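Pullulanase (Klebsiella oxytoca, PDB 2YOC) hydrolyses alpha-1,6-glucosidic linkages in pullulan and related alpha-dextrins, as a glycosyl hydrolase associated with type 2 secretion. Local coordinates at residues B[937-942]-B[1022-1027]; B[975-980]-B[1008-1013]; B[1017-1022]-B[1055-1060]. One frame throughout, in Å; residues are numbered along the deposited sequence.

All three contacts lie in the C-terminal domain of the pullulanase-type family. Along the chain, both segments of interaction 2 fall between those of interaction 1, and interaction 2 is closed before interaction 3 opens. Centres are 15 to 19 Å apart. Interaction 1 sets helix 1022-1027 against helix 927-945; interaction 2 packs two sheets face to face; interaction 3 closes an edge of the larger sheet. Interactions 1 and 3 share Ala1022, the first residue of helix 1022-1027, which follows strand 1019-1020 after Ser1021, while Phe1013 and Leu1018 bring interactions 2 and 3 together. Two sheets thus pack together, and helix 927-945 lies between helix 1022-1027 and helices 446-457 and 840-855.

Interaction 1: B[937-942]-B[1022-1027]; sequences YQELTE and AIQQTA
Glu939 and Gln1024 meet where two nearly antiparallel helices pack, their segment axes 10.0 Å apart at closest approach and at 159° to one another. The longer helix, 927-945, also touches helices 446-457 and 840-855 of the parallel eight-stranded barrel domain; it thus lies between the short helix 1022-1027 and those two.

The Glu939 side chain leaves its helix with CG turned away from the backbone N (chi1 -152°) and stays extended, which carries the carboxylate over to the other helix. There it crosses the Gln1024 side chain at about a right angle, with OE2 3.5 Å from Gln1024 CG and the carboxylate and amide planes 62° apart. The polar ends are engaged by other groups: Glu939 OE2 accepts from Leu1032 N and Ser1031 OG, whereas Gln1024 OE1 accepts from Val1053 N. A glutamate suits this buried place because those two donors, just after helix 1022-1027, probably offset the cost of burying its carboxylate; a glutamine suits its own because its amide can engage the strand backbone. The other carboxylate oxygen, Glu939 OE1, lies 3.4 Å from Ala1027 CB, where alanine presents a small methyl.

Ile1023 supplies the apolar part of the contact with a branched hydrocarbon surface. Its CG2 methyl sits 3.8 Å from both Glu942 CB, the aliphatic root of that residue, and Glu939 O. One turn along, Thr1026 OG1 donates to Ala1022 O over 2.6 Å, from above the carbonyl plane, and Thr1026 N donates to the same oxygen.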
# COMPACT_ATOMS: atom_id res chain seq x y z
N TYR B 937 -38.59 -9.32 -6.41
CA TYR B 937 -38.26 -8.00 -6.90
C TYR B 937 -39.11 -6.95 -6.19
O TYR B 937 -38.59 -5.92 -5.71
CB TYR B 937 -38.48 -7.95 -8.40
CG TYR B 937 -37.80 -6.81 -9.13
CD1 TYR B 937 -38.46 -5.60 -9.34
CD2 TYR B 937 -36.56 -6.99 -9.73
CE1 TYR B 937 -37.87 -4.57 -10.09
CE2 TYR B 937 -35.97 -5.98 -10.49
CZ TYR B 937 -36.64 -4.78 -10.68
OH TYR B 937 -36.06 -3.80 -11.46
N GLN B 938 -40.42 -7.24 -6.09
CA GLN B 938 -41.38 -6.37 -5.44
C GLN B 938 -41.03 -6.23 -3.97
O GLN B 938 -41.16 -5.13 -3.44
CB GLN B 938 -42.78 -6.90 -5.66
CG GLN B 938 -43.21 -6.79 -7.12
CD GLN B 938 -44.66 -7.04 -7.34
OE1 GLN B 938 -45.50 -6.87 -6.44
NE2 GLN B 938 -45.01 -7.38 -8.57
N GLU B 939 -40.50 -7.31 -3.35
CA GLU B 939 -40.06 -7.32 -1.95
C GLU B 939 -38.96 -6.26 -1.73
O GLU B 939 -39.13 -5.37 -0.90
CB GLU B 939 -39.52 -8.72 -1.59
CG GLU B 939 -39.65 -9.11 -0.12
CD GLU B 939 -39.36 -10.58 0.13
OE1 GLU B 939 -40.13 -11.43 -0.36
OE2 GLU B 939 -38.35 -10.88 0.81
N LEU B 940 -37.88 -6.34 -2.55
CA LEU B 940 -36.70 -5.49 -2.53
C LEU B 940 -37.01 -4.01 -2.72
O LEU B 940 -36.44 -3.16 -2.02
CB LEU B 940 -35.69 -5.97 -3.59
CG LEU B 940 -34.99 -7.31 -3.38
CD1 LEU B 940 -34.04 -7.59 -4.53
CD2 LEU B 940 -34.18 -7.34 -2.10
N THR B 941 -37.91 -3.69 -3.67
CA THR B 941 -38.29 -2.31 -3.95
C THR B 941 -39.13 -1.78 -2.80
O THR B 941 -38.93 -0.63 -2.39
CB THR B 941 -38.96 -2.15 -5.35
OG1 THR B 941 -40.20 -2.85 -5.39
CG2 THR B 941 -38.05 -2.55 -6.52
N GLU B 942 -40.04 -2.62 -2.27
CA GLU B 942 -40.90 -2.25 -1.13
C GLU B 942 -40.03 -1.87 0.06
O GLU B 942 -40.24 -0.81 0.67
CB GLU B 942 -41.90 -3.37 -0.78
CG GLU B 942 -43.07 -3.45 -1.76
CD GLU B 942 -44.16 -4.45 -1.46
OE1 GLU B 942 -44.06 -5.62 -1.91
OE2 GLU B 942 -45.16 -4.04 -0.83
N ALA B 1022 -41.54 -6.02 8.43
CA ALA B 1022 -42.94 -6.40 8.28
C ALA B 1022 -43.19 -6.82 6.83
O ALA B 1022 -43.88 -7.80 6.61
CB ALA B 1022 -43.83 -5.23 8.63
N ILE B 1023 -42.54 -6.11 5.86
CA ILE B 1023 -42.55 -6.37 4.41
C ILE B 1023 -42.14 -7.84 4.16
O ILE B 1023 -42.87 -8.58 3.48
CB ILE B 1023 -41.63 -5.34 3.64
CG1 ILE B 1023 -42.20 -3.89 3.66
CG2 ILE B 1023 -41.38 -5.74 2.19
CD1 ILE B 1023 -41.81 -3.01 4.83
N GLN B 1024 -41.02 -8.28 4.79
CA GLN B 1024 -40.51 -9.64 4.67
C GLN B 1024 -41.33 -10.68 5.44
O GLN B 1024 -41.47 -11.82 4.97
CB GLN B 1024 -39.03 -9.71 5.05
CG GLN B 1024 -38.12 -9.24 3.93
CD GLN B 1024 -36.67 -9.23 4.31
OE1 GLN B 1024 -36.26 -8.64 5.33
NE2 GLN B 1024 -35.85 -9.85 3.47
N GLN B 1025 -41.86 -10.28 6.62
CA GLN B 1025 -42.72 -11.14 7.45
C GLN B 1025 -44.04 -11.44 6.74
O GLN B 1025 -44.50 -12.57 6.76
CB GLN B 1025 -42.97 -10.53 8.85
CG GLN B 1025 -41.71 -10.41 9.73
CD GLN B 1025 -42.04 -10.15 11.18
OE1 GLN B 1025 -42.03 -11.06 12.02
NE2 GLN B 1025 -42.31 -8.89 11.53
N THR B 1026 -44.62 -10.42 6.07
CA THR B 1026 -45.86 -10.57 5.29
C THR B 1026 -45.65 -11.57 4.14
O THR B 1026 -46.51 -12.41 3.89
CB THR B 1026 -46.34 -9.21 4.76
OG1 THR B 1026 -46.28 -8.23 5.81
CG2 THR B 1026 -47.76 -9.25 4.22
N ALA B 1027 -44.47 -11.49 3.48
CA ALA B 1027 -44.08 -12.34 2.37
C ALA B 1027 -44.06 -13.83 2.69
O ALA B 1027 -44.39 -14.63 1.82
CB ALA B 1027 -42.74 -11.89 1.82

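Interaction 2: B[975-980]-B[1008-1013]; sequences LLVMTV and RTLNEF
Arg1008 opens the run of residues that 1008-1013 lays against strand 975-980, in a face-to-face beta-sandwich contact between the five-stranded sheet and the small three-stranded sheet of the C-terminal domain. The strands run in roughly the same direction, 22° apart, and at 10.0 Å their axes are spaced for side-chain packing.

The Arg1008 chain bends at chi2 (76°), bringing NH1 to 3.9 Å from Leu975 CB. Its charged end is held by Ala973 O and Asn1002 OD1, which both accept from NH1; these acceptors make it acceptable for an arginine to be buried here. Beyond Thr1009, which points its side chain away from the facing strand, Leu1010 turns back inward and divides its two methyls: CD1 is 4.1 Å from Leu975 CD2, while CD2 meets Val977 CG2 tip to tip at 4.0 Å. Such branched chains fill the space between sheets without polar atoms to satisfy. The strand ends here, and Asn1011 begins a turn in which Glu1012 lays its CB over the centre of the Phe1013 ring.

Phe1013 then offers its ring edge to the opposing strand. CZ lies 3.9 Å from Val977 CG1, the two side chains sliding past each other in opposite directions, and CE1 rests 3.7 Å from the methyl CG2 of Thr979.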
# COMPACT_ATOMS: atom_id res chain seq x y z
N LEU B 975 -21.00 -12.77 2.63
CA LEU B 975 -21.83 -12.13 3.63
C LEU B 975 -21.61 -10.63 3.60
O LEU B 975 -20.51 -10.13 3.87
CB LEU B 975 -21.56 -12.72 5.01
CG LEU B 975 -22.54 -12.33 6.11
CD1 LEU B 975 -23.85 -13.04 5.92
CD2 LEU B 975 -21.95 -12.67 7.47
N LEU B 976 -22.67 -9.90 3.23
CA LEU B 976 -22.65 -8.44 3.17
C LEU B 976 -23.58 -7.93 4.25
O LEU B 976 -24.77 -8.23 4.24
CB LEU B 976 -23.06 -7.92 1.78
CG LEU B 976 -22.13 -8.33 0.64
CD1 LEU B 976 -22.87 -8.37 -0.68
CD2 LEU B 976 -20.91 -7.43 0.57
N VAL B 977 -23.00 -7.25 5.23
CA VAL B 977 -23.72 -6.74 6.39
C VAL B 977 -23.56 -5.23 6.50
O VAL B 977 -22.45 -4.75 6.76
CB VAL B 977 -23.37 -7.50 7.70
CG1 VAL B 977 -24.02 -6.85 8.91
CG2 VAL B 977 -23.79 -8.97 7.62
N MSE B 978 -24.66 -4.48 6.26
CA MSE B 978 -24.66 -3.02 6.31
C MSE B 978 -25.50 -2.52 7.45
O MSE B 978 -26.62 -2.99 7.62
CB MSE B 978 -25.17 -2.44 4.99
CG MSE B 978 -24.96 -0.93 4.86
SE MSE B 978 -25.50 -0.20 3.13
CE MSE B 978 -27.40 -0.48 3.22
N THR B 979 -24.97 -1.56 8.22
CA THR B 979 -25.70 -0.96 9.33
C THR B 979 -25.94 0.53 9.05
O THR B 979 -25.03 1.20 8.57
CB THR B 979 -25.00 -1.21 10.69
OG1 THR B 979 -23.85 -0.39 10.83
CG2 THR B 979 -24.65 -2.67 10.93
N VAL B 980 -27.19 1.02 9.30
CA VAL B 980 -27.56 2.43 9.09
C VAL B 980 -28.09 3.01 10.39
O VAL B 980 -29.11 2.54 10.91
CB VAL B 980 -28.54 2.67 7.91
CG1 VAL B 980 -28.77 4.17 7.70
CG2 VAL B 980 -28.03 2.02 6.61
N ARG B 1008 -25.48 -18.87 7.38
CA ARG B 1008 -24.56 -18.13 8.24
C ARG B 1008 -25.14 -17.61 9.53
O ARG B 1008 -26.36 -17.64 9.72
CB ARG B 1008 -23.89 -17.00 7.45
CG ARG B 1008 -22.47 -17.32 7.02
CD ARG B 1008 -22.41 -18.27 5.83
NE ARG B 1008 -21.05 -18.43 5.34
CZ ARG B 1008 -20.45 -17.59 4.50
NH1 ARG B 1008 -21.08 -16.50 4.08
NH2 ARG B 1008 -19.19 -17.81 4.11
N THR B 1009 -24.25 -17.17 10.45
CA THR B 1009 -24.66 -16.66 11.76
C THR B 1009 -24.16 -15.23 12.06
O THR B 1009 -23.06 -14.83 11.63
CB THR B 1009 -24.44 -17.72 12.85
OG1 THR B 1009 -24.77 -19.01 12.32
CG2 THR B 1009 -25.30 -17.49 14.06
N LEU B 1010 -25.01 -14.46 12.76
CA LEU B 1010 -24.75 -13.07 13.10
C LEU B 1010 -24.84 -12.84 14.58
O LEU B 1010 -25.93 -12.65 15.13
CB LEU B 1010 -25.71 -12.13 12.34
CG LEU B 1010 -25.23 -11.56 11.01
CD1 LEU B 1010 -25.28 -12.58 9.91
CD2 LEU B 1010 -26.09 -10.39 10.60
N ASN B 1011 -23.66 -12.83 15.22
CA ASN B 1011 -23.50 -12.60 16.66
C ASN B 1011 -23.06 -11.16 16.94
O ASN B 1011 -22.94 -10.75 18.10
CB ASN B 1011 -22.54 -13.61 17.28
CG ASN B 1011 -22.65 -15.05 16.80
OD1 ASN B 1011 -23.68 -15.52 16.30
ND2 ASN B 1011 -21.55 -15.75 16.92
N GLU B 1012 -22.82 -10.39 15.85
CA GLU B 1012 -22.42 -8.98 15.86
C GLU B 1012 -23.39 -8.15 16.74
O GLU B 1012 -22.96 -7.39 17.62
CB GLU B 1012 -22.38 -8.43 14.42
CG GLU B 1012 -21.11 -8.73 13.64
CD GLU B 1012 -21.19 -9.74 12.51
OE1 GLU B 1012 -22.30 -10.21 12.19
OE2 GLU B 1012 -20.12 -10.05 11.92
N PHE B 1013 -24.71 -8.36 16.55
CA PHE B 1013 -25.77 -7.65 17.24
C PHE B 1013 -26.19 -8.33 18.52
O PHE B 1013 -27.37 -8.56 18.79
CB PHE B 1013 -26.94 -7.35 16.29
CG PHE B 1013 -26.45 -6.87 14.95
CD1 PHE B 1013 -25.84 -5.62 14.81
CD2 PHE B 1013 -26.51 -7.70 13.84
CE1 PHE B 1013 -25.33 -5.20 13.58
CE2 PHE B 1013 -26.00 -7.28 12.60
CZ PHE B 1013 -25.42 -6.03 12.48

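Interaction 3: B[1017-1022]-B[1055-1060]. With CA (calcium ion), chain M.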
# COMPACT_ATOMS: atom_id res chain seq x y z
N THR B 1017 -32.04 -5.73 20.27
CA THR B 1017 -33.42 -6.10 20.03
C THR B 1017 -33.81 -5.69 18.61
O THR B 1017 -34.05 -4.52 18.34
CB THR B 1017 -34.31 -5.71 21.20
OG1 THR B 1017 -33.90 -6.52 22.32
CG2 THR B 1017 -35.79 -5.95 20.93
N LEU B 1018 -33.78 -6.69 17.71
CA LEU B 1018 -34.05 -6.57 16.29
C LEU B 1018 -35.29 -7.35 15.90
O LEU B 1018 -35.71 -8.26 16.61
CB LEU B 1018 -32.87 -7.13 15.50
CG LEU B 1018 -31.53 -6.44 15.68
CD1 LEU B 1018 -30.45 -7.28 15.07
CD2 LEU B 1018 -31.52 -5.03 15.09
N GLN B 1019 -35.86 -7.00 14.78
CA GLN B 1019 -37.03 -7.67 14.22
C GLN B 1019 -36.90 -7.62 12.71
O GLN B 1019 -36.30 -6.67 12.18
CB GLN B 1019 -38.37 -7.06 14.71
CG GLN B 1019 -38.67 -5.63 14.24
CD GLN B 1019 -39.69 -4.93 15.08
OE1 GLN B 1019 -40.09 -5.39 16.16
NE2 GLN B 1019 -40.11 -3.76 14.64
N LEU B 1020 -37.41 -8.65 12.03
CA LEU B 1020 -37.38 -8.73 10.58
C LEU B 1020 -38.40 -7.73 10.04
O LEU B 1020 -39.39 -7.46 10.72
CB LEU B 1020 -37.74 -10.16 10.16
CG LEU B 1020 -37.62 -10.51 8.68
CD1 LEU B 1020 -36.18 -10.54 8.23
CD2 LEU B 1020 -38.31 -11.82 8.39
N SER B 1021 -38.16 -7.17 8.86
CA SER B 1021 -39.10 -6.22 8.28
C SER B 1021 -40.50 -6.83 8.11
O SER B 1021 -40.63 -8.00 7.69
CB SER B 1021 -38.61 -5.74 6.92
OG SER B 1021 -39.41 -4.65 6.46
N ALA B 1022 -41.54 -6.02 8.43
CA ALA B 1022 -42.94 -6.40 8.28
C ALA B 1022 -43.19 -6.82 6.83
O ALA B 1022 -43.88 -7.80 6.61
CB ALA B 1022 -43.83 -5.23 8.63
N GLU B 1055 -34.48 -4.62 11.50
CA GLU B 1055 -34.72 -3.27 11.97
C GLU B 1055 -34.69 -3.16 13.48
O GLU B 1055 -35.15 -4.06 14.18
CB GLU B 1055 -36.01 -2.67 11.37
CG GLU B 1055 -37.07 -3.67 10.95
CD GLU B 1055 -38.30 -3.05 10.34
OE1 GLU B 1055 -38.14 -2.18 9.44
OE2 GLU B 1055 -39.43 -3.43 10.74
N LEU B 1056 -34.13 -2.03 13.96
CA LEU B 1056 -33.97 -1.68 15.36
C LEU B 1056 -35.14 -0.74 15.74
O LEU B 1056 -35.09 0.46 15.43
CB LEU B 1056 -32.64 -0.95 15.55
CG LEU B 1056 -31.81 -1.24 16.78
CD1 LEU B 1056 -30.67 -0.26 16.87
CD2 LEU B 1056 -32.64 -1.13 18.07
N PRO B 1057 -36.21 -1.24 16.38
CA PRO B 1057 -37.35 -0.35 16.67
C PRO B 1057 -37.03 0.72 17.70
O PRO B 1057 -36.27 0.47 18.64
CB PRO B 1057 -38.47 -1.29 17.11
CG PRO B 1057 -37.74 -2.53 17.61
CD PRO B 1057 -36.46 -2.63 16.84
N GLN B 1058 -37.57 1.91 17.49
CA GLN B 1058 -37.37 3.05 18.36
C GLN B 1058 -38.33 2.98 19.50
O GLN B 1058 -39.51 2.67 19.31
CB GLN B 1058 -37.57 4.37 17.58
CG GLN B 1058 -37.00 5.59 18.29
CD GLN B 1058 -37.58 6.87 17.78
OE1 GLN B 1058 -37.42 7.23 16.61
NE2 GLN B 1058 -38.25 7.60 18.65
N GLY B 1059 -37.82 3.32 20.68
CA GLY B 1059 -38.56 3.32 21.91
C GLY B 1059 -39.42 4.55 21.95
O GLY B 1059 -39.85 5.11 20.92
N GLU B 1060 -39.61 5.01 23.12
CA GLU B 1060 -40.45 6.17 23.29
C GLU B 1060 -39.72 7.51 22.93
O GLU B 1060 -40.32 8.56 23.02
CB GLU B 1060 -41.06 6.11 24.72
CG GLU B 1060 -40.14 5.62 25.85
CD GLU B 1060 -39.90 4.13 26.10
OE1 GLU B 1060 -40.70 3.27 25.67
OE2 GLU B 1060 -38.86 3.83 26.74
CA CA M . -35.31 7.46 14.87
O HOH W 1 -41.02 -2.80 8.04
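The edge of an antiparallel sheet is made here by Gln1019 and Glu1055, a hydrogen-bonded pair. Glu1055 N donates almost straight (174°) to Gln1019 O over 2.8 Å, and Gln1019 N returns a bond of 3.1 Å to Glu1055 O. Before that pair, Leu1018 CA makes a CA-H...O contact of 3.5 Å with the same Glu1055 O. Pairing cannot continue the same way at Pro1057, which has no N-H to give: its CD lies 3.4 Å from Thr1017 O instead.

Strand 1019-1020 is one of the two outer strands, within this chain, of the five-stranded sheet of the C-terminal domain, and Ser1021 occupies the N-cap position just before helix 1022-1027. A water bridges this corner, lying 2.9 Å from Ser1021 OG and donating to Glu1055 OE2. That carboxylate also forms a salt bridge with Arg993, which would probably stabilise its negative charge. On the face that carries Glu1055, the Gln1019 side chain crosses Pro1057 obliquely, NE2 3.9 Å from Pro1057 CB.

Just past the strand, Gln1058 extends its amide to a calcium ion, with OE1 2.8 Å from the metal. Asp982, Ser989, Asp991 and Leu994 complete the site, the last two through their backbone O atoms.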